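Local coordinates for iron-chelator utilization protein (Thermobifida fusca TM51, PDB 4YHB), which probably uses its bound flavin-adenine dinucleotide to reduce ferric siderophores, so that the iron they carry can be released, at residues A[26-29]-A[33-36]; A[48-53]-A[222-227]; A[90-95]-A[158-163]. All coordinates share one frame; numbering follows the deposited sequence.

Contact 1: residues A[26-29]-A[33-36]; sequences RRIT and VRVD
The shortest polar bond joining 26-29 to 33-36 runs from R26 N to R34 O, 2.7 Å long with an N-H...O angle of 165°. Its return bond, R34 N to R26 O at 2.8 Å, makes R26 and R34 a hydrogen-bonded antiparallel pair. Both side chains leave the same face of the sheet and run alongside each other. Their ends do not stack: the guanidinium planes stand 85° apart, and one face of the R26 group rests on the CD methylene of R34, with R26 NH1 and R34 CD 3.7 Å apart. R26 NH2 meets the edge of the other guanidinium, 3.6 Å from R34 NH1, a like-charge approach that a salt bridge from R34 NE to D104 probably makes tolerable. R34 CG is anti to its backbone N (chi1 176°), and the chain bends only at chi3, which brings the guanidinium across the end of I28, the two side chains crossing at about a right angle. There I28 CD1 sits 3.8 Å from R34 NH2, over one face of the group, so aliphatic carbon covers part of a buried charge. V33 lies against the backbone and an arginine chain instead, its CG2 3.7 Å from R26 O and its CB 4.0 Å from R27 NE. R27 curls back, and its NH1 is bonded to P30 O. At the turn end R27 centres an inverse gamma turn, and I28 and T29 together face a single residue of the returning strand. This is a classic beta bulge closing the hairpin of strands 17-29 and 32-38, within the antiparallel barrel of the FAD-binding domain.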
loop_
_atom_site.group_PDB
_atom_site.type_symbol
_atom_site.label_atom_id
_atom_site.label_comp_id
_atom_site.label_asym_id
_atom_site.label_seq_id
_atom_site.Cartn_x
_atom_site.Cartn_y
_atom_site.Cartn_z
ATOM N N ARG A 26 5.174 14.740 6.794
ATOM C CA ARG A 26 6.275 15.009 5.875
ATOM C C ARG A 26 5.762 14.989 4.424
ATOM O O ARG A 26 5.344 13.948 3.940
ATOM C CB ARG A 26 7.393 13.973 6.065
ATOM C CG ARG A 26 8.106 14.028 7.432
ATOM C CD ARG A 26 8.764 12.698 7.839
ATOM N NE ARG A 26 9.707 12.166 6.855
ATOM C CZ ARG A 26 10.194 10.924 6.870
ATOM N NH1 ARG A 26 9.822 10.069 7.818
ATOM N NH2 ARG A 26 11.047 10.528 5.931
ATOM N N ARG A 27 5.752 16.137 3.752
ATOM C CA ARG A 27 5.323 16.166 2.355
ATOM C C ARG A 27 6.517 15.759 1.502
ATOM O O ARG A 27 7.321 16.601 1.097
ATOM C CB ARG A 27 4.790 17.548 1.960
ATOM C CG ARG A 27 4.333 17.653 0.483
ATOM C CD ARG A 27 3.095 16.773 0.175
ATOM N NE ARG A 27 1.909 17.336 0.809
ATOM C CZ ARG A 27 0.844 17.794 0.163
ATOM N NH1 ARG A 27 0.774 17.736 -1.165
ATOM N NH2 ARG A 27 -0.158 18.310 0.856
ATOM N N ILE A 28 6.649 14.460 1.265
ATOM C CA ILE A 28 7.843 13.928 0.627
ATOM C C ILE A 28 7.909 14.247 -0.870
ATOM O O ILE A 28 8.991 14.477 -1.393
ATOM C CB ILE A 28 7.956 12.412 0.829
ATOM C CG1 ILE A 28 6.654 11.721 0.425
ATOM C CG2 ILE A 28 8.273 12.075 2.310
ATOM C CD1 ILE A 28 6.724 10.204 0.537
ATOM N N THR A 29 6.772 14.256 -1.558
ATOM C CA THR A 29 6.716 14.709 -2.955
ATOM C C THR A 29 5.448 15.541 -3.078
ATOM O O THR A 29 4.617 15.528 -2.152
ATOM C CB THR A 29 6.706 13.532 -3.976
ATOM O OG1 THR A 29 5.538 12.723 -3.781
ATOM C CG2 THR A 29 7.954 12.668 -3.839
ATOM N N VAL A 33 2.064 12.415 0.888
ATOM C CA VAL A 33 2.353 12.912 2.217
ATOM C C VAL A 33 2.547 11.729 3.163
ATOM O O VAL A 33 1.778 10.761 3.145
ATOM C CB VAL A 33 1.243 13.862 2.718
ATOM C CG1 VAL A 33 -0.093 13.130 2.877
ATOM C CG2 VAL A 33 1.657 14.504 4.023
ATOM N N ARG A 34 3.618 11.806 3.950
ATOM C CA ARG A 34 4.012 10.746 4.858
ATOM C C ARG A 34 3.647 11.201 6.253
ATOM O O ARG A 34 4.051 12.286 6.686
ATOM C CB ARG A 34 5.512 10.453 4.726
ATOM C CG ARG A 34 6.050 9.432 5.704
ATOM C CD ARG A 34 7.423 8.934 5.287
ATOM N NE ARG A 34 7.346 8.175 4.042
ATOM C CZ ARG A 34 8.395 7.807 3.316
ATOM N NH1 ARG A 34 9.624 8.139 3.693
ATOM N NH2 ARG A 34 8.208 7.113 2.205
ATOM N N VAL A 35 2.848 10.382 6.936
ATOM C CA VAL A 35 2.254 10.754 8.208
ATOM C C VAL A 35 2.675 9.743 9.268
ATOM O O VAL A 35 2.568 8.533 9.036
ATOM C CB VAL A 35 0.710 10.802 8.088
ATOM C CG1 VAL A 35 0.052 11.073 9.439
ATOM C CG2 VAL A 35 0.283 11.838 7.042
ATOM N N ASP A 36 3.169 10.221 10.412
ATOM C CA ASP A 36 3.415 9.327 11.549
ATOM C C ASP A 36 2.269 9.445 12.551
ATOM O O ASP A 36 1.953 10.558 12.981
ATOM C CB ASP A 36 4.741 9.653 12.249
ATOM C CG ASP A 36 5.962 9.450 11.357
ATOM O OD1 ASP A 36 5.916 8.606 10.430
ATOM O OD2 ASP A 36 6.983 10.144 11.593
#

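Contact 2: residues A[48-53]-A[222-227]; sequences DNFADH and FVWAGG. With ZN (zinc ion), chain D; FAD (flavin-adenine dinucleotide), chain C.
F50 holds its ring in the crowded position between backbone N and carbonyl carbon (chi1 76°), while W224 swings its indole anti to the backbone N (chi1 -172°), and these two choices bring the rings together. The result is a T-shaped stack, with planes at 75° and the centroids of the F50 ring and the W224 five-membered ring 4.9 Å apart. F50 supplies the edge: its CZ lies 3.5 Å from W224 NE1, and its CE1 is 3.7 Å from W224 CE2, so the outer corner of the phenyl lies over the indole face. Both rings are buried, and helix 152-161 packs on each of them, through R157 and R158 on F50 and A154 on W224. On the loop side the backbone is shaped by a type I turn from N49 to D52, where D52 OD2 accepts N49 N at 3.1 Å from above the carboxylate plane. Just beyond the turn, H53 ND1 donates to A51 O at 3.0 Å. The acceptor lies in the imidazole ring plane, which fixes the rotation of the ring and leaves NE2 for the metal, with H53 NE2 2.2 Å from the zinc ion. H265, H266 and three waters complete six ligands. One face of the same imidazole meets a methyl of the flavin: FAD C7M sits over its centre, 3.5 Å from H53 CG. The stack thus joins the loop entering barrel strand 53-57, whose H53 binds the zinc ion, to strand 221-226 of the parallel sheet, across the two-domain interface of a ferredoxin-reductase-like flavoprotein.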
loop_
_atom_site.group_PDB
_atom_site.type_symbol
_atom_site.label_atom_id
_atom_site.label_comp_id
_atom_site.label_asym_id
_atom_site.label_seq_id
_atom_site.Cartn_x
_atom_site.Cartn_y
_atom_site.Cartn_z
ATOM N N ASP A 48 4.560 -7.463 10.373
ATOM C CA ASP A 48 5.716 -8.298 10.067
ATOM C C ASP A 48 6.139 -8.270 8.596
ATOM O O ASP A 48 7.269 -8.630 8.270
ATOM C CB ASP A 48 5.439 -9.745 10.488
ATOM C CG ASP A 48 5.370 -9.900 11.992
ATOM O OD1 ASP A 48 6.431 -9.812 12.637
ATOM O OD2 ASP A 48 4.257 -10.088 12.528
ATOM N N ASN A 49 5.250 -7.849 7.705
ATOM C CA ASN A 49 5.554 -7.955 6.275
ATOM C C ASN A 49 5.149 -6.734 5.445
ATOM O O ASN A 49 4.349 -5.912 5.890
ATOM C CB ASN A 49 4.908 -9.220 5.712
ATOM C CG ASN A 49 5.586 -10.480 6.223
ATOM O OD1 ASN A 49 6.675 -10.843 5.756
ATOM N ND2 ASN A 49 4.966 -11.139 7.203
ATOM N N PHE A 50 5.698 -6.648 4.231
ATOM C CA PHE A 50 5.705 -5.408 3.457
ATOM C C PHE A 50 4.333 -4.928 3.001
ATOM O O PHE A 50 4.120 -3.725 2.857
ATOM C CB PHE A 50 6.616 -5.552 2.227
ATOM C CG PHE A 50 6.012 -6.363 1.112
ATOM C CD1 PHE A 50 5.399 -5.736 0.036
ATOM C CD2 PHE A 50 6.067 -7.749 1.134
ATOM C CE1 PHE A 50 4.846 -6.477 -0.993
ATOM C CE2 PHE A 50 5.520 -8.494 0.116
ATOM C CZ PHE A 50 4.907 -7.862 -0.954
ATOM N N ALA A 51 3.404 -5.840 2.753
ATOM C CA ALA A 51 2.098 -5.414 2.265
ATOM C C ALA A 51 1.045 -5.323 3.369
ATOM O O ALA A 51 -0.144 -5.167 3.071
ATOM C CB ALA A 51 1.618 -6.342 1.157
ATOM N N ASP A 52 1.474 -5.417 4.630
ATOM C CA ASP A 52 0.557 -5.243 5.762
ATOM C C ASP A 52 -0.218 -3.937 5.612
ATOM O O ASP A 52 0.342 -2.918 5.213
ATOM C CB ASP A 52 1.299 -5.226 7.096
ATOM C CG ASP A 52 1.852 -6.582 7.493
ATOM O OD1 ASP A 52 1.561 -7.592 6.809
ATOM O OD2 ASP A 52 2.564 -6.625 8.520
ATOM N N HIS A 53 -1.508 -3.961 5.920
ATOM C CA HIS A 53 -2.313 -2.748 5.774
ATOM C C HIS A 53 -3.391 -2.651 6.839
ATOM O O HIS A 53 -3.892 -3.656 7.349
ATOM C CB HIS A 53 -2.952 -2.681 4.380
ATOM C CG HIS A 53 -3.709 -3.917 4.009
ATOM N ND1 HIS A 53 -3.083 -5.062 3.561
ATOM C CD2 HIS A 53 -5.035 -4.196 4.029
ATOM C CE1 HIS A 53 -3.993 -5.988 3.310
ATOM N NE2 HIS A 53 -5.182 -5.490 3.596
ATOM N N PHE A 222 10.203 -13.826 -8.078
ATOM C CA PHE A 222 8.857 -13.512 -7.616
ATOM C C PHE A 222 8.383 -12.173 -8.185
ATOM O O PHE A 222 9.089 -11.167 -8.098
ATOM C CB PHE A 222 8.788 -13.495 -6.097
ATOM C CG PHE A 222 7.378 -13.513 -5.569
ATOM C CD1 PHE A 222 6.688 -12.326 -5.358
ATOM C CD2 PHE A 222 6.732 -14.714 -5.321
ATOM C CE1 PHE A 222 5.380 -12.340 -4.885
ATOM C CE2 PHE A 222 5.425 -14.740 -4.850
ATOM C CZ PHE A 222 4.749 -13.554 -4.632
ATOM N N VAL A 223 7.197 -12.183 -8.787
ATOM C CA VAL A 223 6.625 -10.989 -9.404
ATOM C C VAL A 223 5.502 -10.443 -8.530
ATOM O O VAL A 223 4.575 -11.171 -8.177
ATOM C CB VAL A 223 6.074 -11.277 -10.810
ATOM C CG1 VAL A 223 5.528 -9.992 -11.440
ATOM C CG2 VAL A 223 7.153 -11.904 -11.694
ATOM N N TRP A 224 5.590 -9.168 -8.164
ATOM C CA TRP A 224 4.545 -8.550 -7.340
ATOM C C TRP A 224 4.059 -7.284 -8.021
ATOM O O TRP A 224 4.860 -6.419 -8.377
ATOM C CB TRP A 224 5.054 -8.227 -5.932
ATOM C CG TRP A 224 3.958 -7.750 -4.972
ATOM C CD1 TRP A 224 3.236 -8.524 -4.111
ATOM C CD2 TRP A 224 3.487 -6.399 -4.785
ATOM N NE1 TRP A 224 2.345 -7.747 -3.397
ATOM C CE2 TRP A 224 2.476 -6.442 -3.793
ATOM C CE3 TRP A 224 3.815 -5.164 -5.362
ATOM C CZ2 TRP A 224 1.797 -5.297 -3.361
ATOM C CZ3 TRP A 224 3.131 -4.015 -4.931
ATOM C CH2 TRP A 224 2.136 -4.097 -3.934
ATOM N N ALA A 225 2.751 -7.180 -8.218
ATOM C CA ALA A 225 2.184 -5.993 -8.851
ATOM C C ALA A 225 0.989 -5.506 -8.039
ATOM O O ALA A 225 0.165 -6.308 -7.593
ATOM C CB ALA A 225 1.778 -6.280 -10.284
ATOM N N GLY A 226 0.902 -4.191 -7.854
ATOM C CA GLY A 226 -0.203 -3.584 -7.136
ATOM C C GLY A 226 -0.558 -2.273 -7.812
ATOM O O GLY A 226 0.295 -1.597 -8.367
ATOM N N GLY A 227 -1.823 -1.906 -7.773
ATOM C CA GLY A 227 -2.250 -0.679 -8.412
ATOM C C GLY A 227 -3.690 -0.772 -8.859
ATOM O O GLY A 227 -4.492 -1.470 -8.232
HETATM ZN ZN ZN D . -6.907 -6.732 3.135
HETATM P PA FAD C . -12.526 6.739 -2.576
HETATM O O1A FAD C . -13.782 7.266 -1.867
HETATM O O2A FAD C . -12.280 5.214 -2.267
HETATM O O5B FAD C . -12.792 6.805 -4.163
HETATM C C5B FAD C . -13.388 7.916 -4.729
HETATM C C4B FAD C . -12.945 8.039 -6.200
HETATM O O4B FAD C . -11.586 8.364 -6.315
HETATM C C3B FAD C . -13.147 6.801 -6.967
HETATM O O3B FAD C . -13.580 7.191 -8.230
HETATM C C2B FAD C . -11.853 6.212 -7.038
HETATM O O2B FAD C . -11.612 5.472 -8.229
HETATM C C1B FAD C . -10.944 7.367 -7.038
HETATM N N9A FAD C . -9.640 7.135 -6.431
HETATM C C8A FAD C . -9.377 6.412 -5.320
HETATM N N7A FAD C . -8.060 6.458 -5.079
HETATM C C5A FAD C . -7.490 7.247 -6.019
HETATM C C6A FAD C . -6.183 7.661 -6.280
HETATM N N6A FAD C . -5.126 7.247 -5.426
HETATM N N1A FAD C . -5.938 8.459 -7.333
HETATM C C2A FAD C . -6.939 8.864 -8.144
HETATM N N3A FAD C . -8.201 8.486 -7.921
HETATM C C4A FAD C . -8.491 7.673 -6.881
HETATM N N1 FAD C . -3.437 4.239 -1.059
HETATM C C2 FAD C . -2.500 5.096 -0.651
HETATM O O2 FAD C . -2.539 6.261 -1.018
HETATM N N3 FAD C . -1.517 4.635 0.183
HETATM C C4 FAD C . -1.475 3.350 0.596
HETATM O O4 FAD C . -0.576 3.002 1.348
HETATM C C4X FAD C . -2.437 2.430 0.176
HETATM N N5 FAD C . -2.440 1.101 0.560
HETATM C C5X FAD C . -3.420 0.274 0.127
HETATM C C6 FAD C . -3.432 -1.069 0.520
HETATM C C7 FAD C . -4.329 -1.843 0.129
HETATM C C7M FAD C . -4.233 -3.297 0.629
HETATM C C8 FAD C . -5.289 -1.565 -0.608
HETATM C C8M FAD C . -6.337 -2.540 -1.064
HETATM C C9 FAD C . -5.428 -0.288 -1.083
HETATM C C9A FAD C . -4.463 0.850 -0.758
HETATM N N10 FAD C . -4.430 2.122 -1.122
HETATM C C10 FAD C . -3.443 2.934 -0.682
HETATM C "C1'" FAD C . -5.476 2.651 -2.025
HETATM C "C2'" FAD C . -6.591 3.329 -1.292
HETATM O "O2'" FAD C . -7.207 2.429 -0.458
HETATM C "C3'" FAD C . -7.592 3.904 -2.355
HETATM O "O3'" FAD C . -6.862 4.743 -3.193
HETATM C "C4'" FAD C . -8.834 4.542 -1.794
HETATM O "O4'" FAD C . -9.814 4.564 -2.742
HETATM C "C5'" FAD C . -8.620 5.994 -1.334
HETATM O "O5'" FAD C . -9.653 6.467 -0.504
HETATM P P FAD C . -10.429 7.747 -1.011
HETATM O O1P FAD C . -11.497 7.935 0.090
HETATM O O2P FAD C . -9.311 8.775 -1.333
HETATM O O3P FAD C . -11.362 7.801 -2.285
HETATM O O HOH W 1 -5.623 -8.489 3.018
HETATM O O HOH W 2 -7.138 -7.157 5.358
HETATM O O HOH W 3 -8.187 -4.999 3.462
#

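Contact 3: residues A[90-95]-A[158-163]; sequences TVRRFD and RIEELP. With FAD (flavin-adenine dinucleotide), chain C.
E160 OE1 takes hydrogen bonds from both R92 and R93, forming a salt-bridge network that ties barrel strand 86-95 to helix 152-161 of the second domain. R92 NH2 lies 3.0 Å from E160 OE1 and R93 NH2 lies 3.1 Å from the same oxygen. The two donors come from different directions. R93 is nearly coplanar with the carboxylate, the planes 3° apart, and uses the syn lone pair of OE1. R92 instead reaches OE1 from above the carboxylate, its own plane turned by 64°. In each case the oxygen sits near the plane of the guanidinium, at its edge, so both N-H groups are well aimed. Two positive groups sharing one oxygen would be expected to stabilise the carboxylate in its charged form. In the next shell, E160 OE2 accepts the backbone N of D184, which holds the carboxylate by its second oxygen. R92 bends at chi2 (59°) and lies against P153, A156 and R157 of the helix, while R93 stays extended from CG to NE. A classic beta bulge is consistent with consecutive arginines serving one glutamate: R92 and R93 both face T102 on the adjoining strand, an arrangement that lets both side chains leave on about the same side. Farther out, R157 NH1 bonds V91 O, a second polar tie between helix and strand segment. The residue before V91 touches the cofactor: T90 OG1 lies 3.0 Å from FAD N5 and T90 N donates to FAD O4, also at 3.0 Å.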
loop_
_atom_site.group_PDB
_atom_site.type_symbol
_atom_site.label_atom_id
_atom_site.label_comp_id
_atom_site.label_asym_id
_atom_site.label_seq_id
_atom_site.Cartn_x
_atom_site.Cartn_y
_atom_site.Cartn_z
ATOM N N THR A 90 -1.491 1.135 3.485
ATOM C CA THR A 90 -0.355 0.302 3.848
ATOM C C THR A 90 0.369 0.791 5.104
ATOM O O THR A 90 0.477 1.995 5.347
ATOM C CB THR A 90 0.649 0.236 2.678
ATOM O OG1 THR A 90 -0.005 -0.330 1.533
ATOM C CG2 THR A 90 1.890 -0.608 3.040
ATOM N N VAL A 91 0.852 -0.160 5.909
ATOM C CA VAL A 91 1.835 0.140 6.938
ATOM C C VAL A 91 3.167 0.412 6.252
ATOM O O VAL A 91 3.900 -0.521 5.940
ATOM C CB VAL A 91 1.977 -1.027 7.951
ATOM C CG1 VAL A 91 3.040 -0.697 9.009
ATOM C CG2 VAL A 91 0.642 -1.308 8.595
ATOM N N ARG A 92 3.459 1.682 5.982
ATOM C CA ARG A 92 4.711 2.051 5.320
ATOM C C ARG A 92 5.915 1.713 6.192
ATOM O O ARG A 92 6.915 1.208 5.703
ATOM C CB ARG A 92 4.724 3.545 4.971
ATOM C CG ARG A 92 6.003 4.011 4.245
ATOM C CD ARG A 92 6.230 3.272 2.926
ATOM N NE ARG A 92 7.518 3.634 2.320
ATOM C CZ ARG A 92 8.680 3.114 2.703
ATOM N NH1 ARG A 92 8.712 2.236 3.694
ATOM N NH2 ARG A 92 9.806 3.487 2.119
ATOM N N ARG A 93 5.811 2.018 7.480
ATOM C CA ARG A 93 6.780 1.580 8.476
ATOM C C ARG A 93 6.078 1.489 9.819
ATOM O O ARG A 93 5.127 2.231 10.095
ATOM C CB ARG A 93 7.982 2.537 8.602
ATOM C CG ARG A 93 8.864 2.703 7.352
ATOM C CD ARG A 93 10.192 3.403 7.676
ATOM N NE ARG A 93 10.992 3.634 6.473
ATOM C CZ ARG A 93 11.298 4.836 5.994
ATOM N NH1 ARG A 93 10.892 5.933 6.627
ATOM N NH2 ARG A 93 12.030 4.942 4.889
ATOM N N PHE A 94 6.547 0.576 10.656
ATOM C CA PHE A 94 6.102 0.552 12.036
ATOM C C PHE A 94 7.309 0.452 12.947
ATOM O O PHE A 94 8.094 -0.489 12.848
ATOM C CB PHE A 94 5.154 -0.610 12.308
ATOM C CG PHE A 94 4.832 -0.775 13.764
ATOM C CD1 PHE A 94 4.346 0.295 14.498
ATOM C CD2 PHE A 94 5.027 -1.981 14.403
ATOM C CE1 PHE A 94 4.051 0.164 15.850
ATOM C CE2 PHE A 94 4.727 -2.119 15.755
ATOM C CZ PHE A 94 4.244 -1.041 16.477
ATOM N N ASP A 95 7.448 1.425 13.835
ATOM C CA ASP A 95 8.588 1.474 14.742
ATOM C C ASP A 95 8.086 1.244 16.163
ATOM O O ASP A 95 7.496 2.139 16.768
ATOM C CB ASP A 95 9.306 2.818 14.610
ATOM C CG ASP A 95 10.660 2.842 15.317
ATOM O OD1 ASP A 95 10.891 2.014 16.224
ATOM O OD2 ASP A 95 11.493 3.705 14.964
ATOM N N ARG A 158 9.065 -3.114 0.780
ATOM C CA ARG A 158 9.666 -4.374 0.351
ATOM C C ARG A 158 11.123 -4.181 -0.075
ATOM O O ARG A 158 12.025 -4.860 0.420
ATOM C CB ARG A 158 8.856 -4.974 -0.795
ATOM C CG ARG A 158 9.449 -6.231 -1.422
ATOM C CD ARG A 158 9.636 -7.281 -0.366
ATOM N NE ARG A 158 9.232 -8.612 -0.809
ATOM C CZ ARG A 158 9.487 -9.707 -0.103
ATOM N NH1 ARG A 158 10.136 -9.596 1.050
ATOM N NH2 ARG A 158 9.090 -10.899 -0.536
ATOM N N ILE A 159 11.344 -3.236 -0.981
ATOM C CA ILE A 159 12.685 -2.949 -1.467
ATOM C C ILE A 159 13.648 -2.606 -0.330
ATOM O O ILE A 159 14.775 -3.097 -0.298
ATOM C CB ILE A 159 12.661 -1.799 -2.484
ATOM C CG1 ILE A 159 12.017 -2.279 -3.773
ATOM C CG2 ILE A 159 14.057 -1.320 -2.780
ATOM C CD1 ILE A 159 11.813 -1.193 -4.815
ATOM N N GLU A 160 13.204 -1.789 0.620
ATOM C CA GLU A 160 14.110 -1.331 1.659
ATOM C C GLU A 160 14.392 -2.420 2.704
ATOM O O GLU A 160 15.343 -2.310 3.466
ATOM C CB GLU A 160 13.566 -0.050 2.302
ATOM C CG GLU A 160 13.622 1.125 1.310
ATOM C CD GLU A 160 13.285 2.484 1.909
ATOM O OE1 GLU A 160 12.563 2.537 2.944
ATOM O OE2 GLU A 160 13.738 3.504 1.324
ATOM N N GLU A 161 13.598 -3.486 2.707
ATOM C CA GLU A 161 13.777 -4.578 3.668
ATOM C C GLU A 161 14.520 -5.784 3.068
ATOM O O GLU A 161 14.905 -6.712 3.784
ATOM C CB GLU A 161 12.413 -5.012 4.225
ATOM C CG GLU A 161 11.779 -3.948 5.116
ATOM C CD GLU A 161 10.392 -4.318 5.646
ATOM O OE1 GLU A 161 9.853 -5.390 5.268
ATOM O OE2 GLU A 161 9.842 -3.515 6.440
ATOM N N LEU A 162 14.729 -5.764 1.757
ATOM C CA LEU A 162 15.441 -6.844 1.081
ATOM C C LEU A 162 16.907 -6.918 1.514
ATOM O O LEU A 162 17.541 -5.886 1.746
ATOM C CB LEU A 162 15.361 -6.668 -0.440
ATOM C CG LEU A 162 14.010 -6.961 -1.092
ATOM C CD1 LEU A 162 14.042 -6.639 -2.569
ATOM C CD2 LEU A 162 13.605 -8.415 -0.872
ATOM N N PRO A 163 17.451 -8.144 1.612
ATOM C CA PRO A 163 18.881 -8.332 1.882
ATOM C C PRO A 163 19.730 -7.723 0.766
ATOM O O PRO A 163 19.254 -7.625 -0.365
ATOM C CB PRO A 163 19.037 -9.857 1.926
ATOM C CG PRO A 163 17.873 -10.387 1.156
ATOM C CD PRO A 163 16.752 -9.427 1.421
HETATM P PA FAD C . -12.526 6.739 -2.576
HETATM O O1A FAD C . -13.782 7.266 -1.867
HETATM O O2A FAD C . -12.280 5.214 -2.267
HETATM O O5B FAD C . -12.792 6.805 -4.163
HETATM C C5B FAD C . -13.388 7.916 -4.729
HETATM C C4B FAD C . -12.945 8.039 -6.200
HETATM O O4B FAD C . -11.586 8.364 -6.315
HETATM C C3B FAD C . -13.147 6.801 -6.967
HETATM O O3B FAD C . -13.580 7.191 -8.230
HETATM C C2B FAD C . -11.853 6.212 -7.038
HETATM O O2B FAD C . -11.612 5.472 -8.229
HETATM C C1B FAD C . -10.944 7.367 -7.038
HETATM N N9A FAD C . -9.640 7.135 -6.431
HETATM C C8A FAD C . -9.377 6.412 -5.320
HETATM N N7A FAD C . -8.060 6.458 -5.079
HETATM C C5A FAD C . -7.490 7.247 -6.019
HETATM C C6A FAD C . -6.183 7.661 -6.280
HETATM N N6A FAD C . -5.126 7.247 -5.426
HETATM N N1A FAD C . -5.938 8.459 -7.333
HETATM C C2A FAD C . -6.939 8.864 -8.144
HETATM N N3A FAD C . -8.201 8.486 -7.921
HETATM C C4A FAD C . -8.491 7.673 -6.881
HETATM N N1 FAD C . -3.437 4.239 -1.059
HETATM C C2 FAD C . -2.500 5.096 -0.651
HETATM O O2 FAD C . -2.539 6.261 -1.018
HETATM N N3 FAD C . -1.517 4.635 0.183
HETATM C C4 FAD C . -1.475 3.350 0.596
HETATM O O4 FAD C . -0.576 3.002 1.348
HETATM C C4X FAD C . -2.437 2.430 0.176
HETATM N N5 FAD C . -2.440 1.101 0.560
HETATM C C5X FAD C . -3.420 0.274 0.127
HETATM C C6 FAD C . -3.432 -1.069 0.520
HETATM C C7 FAD C . -4.329 -1.843 0.129
HETATM C C7M FAD C . -4.233 -3.297 0.629
HETATM C C8 FAD C . -5.289 -1.565 -0.608
HETATM C C8M FAD C . -6.337 -2.540 -1.064
HETATM C C9 FAD C . -5.428 -0.288 -1.083
HETATM C C9A FAD C . -4.463 0.850 -0.758
HETATM N N10 FAD C . -4.430 2.122 -1.122
HETATM C C10 FAD C . -3.443 2.934 -0.682
HETATM C "C1'" FAD C . -5.476 2.651 -2.025
HETATM C "C2'" FAD C . -6.591 3.329 -1.292
HETATM O "O2'" FAD C . -7.207 2.429 -0.458
HETATM C "C3'" FAD C . -7.592 3.904 -2.355
HETATM O "O3'" FAD C . -6.862 4.743 -3.193
HETATM C "C4'" FAD C . -8.834 4.542 -1.794
HETATM O "O4'" FAD C . -9.814 4.564 -2.742
HETATM C "C5'" FAD C . -8.620 5.994 -1.334
HETATM O "O5'" FAD C . -9.653 6.467 -0.504
HETATM P P FAD C . -10.429 7.747 -1.011
HETATM O O1P FAD C . -11.497 7.935 0.090
HETATM O O2P FAD C . -9.311 8.775 -1.333
HETATM O O3P FAD C . -11.362 7.801 -2.285
#

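Along the chain, contact 1 closes first as a local hairpin, whereas contact 2 spans the chain from 48-53 to 222-227 and encloses contact 3. Contacts 1 and 3 reach the same antiparallel barrel, with centres 16 Å apart, and meet where R34 NH2 lies 3.5 Å from R92 NE, a like-charge approach beside D104. Contacts 2 and 3 are closer, centres 10 Å apart: D52 O lies 2.9 Å from V91 N, a probable hydrogen bond. Both couple the barrel to the parallel-sheet domain and touch FAD, consistent with interface and flavin site depending on the same segments. Contact 1, its centre about 20 Å from that of contact 2, joins two barrel strands, though T29 also bonds E179 of the second domain.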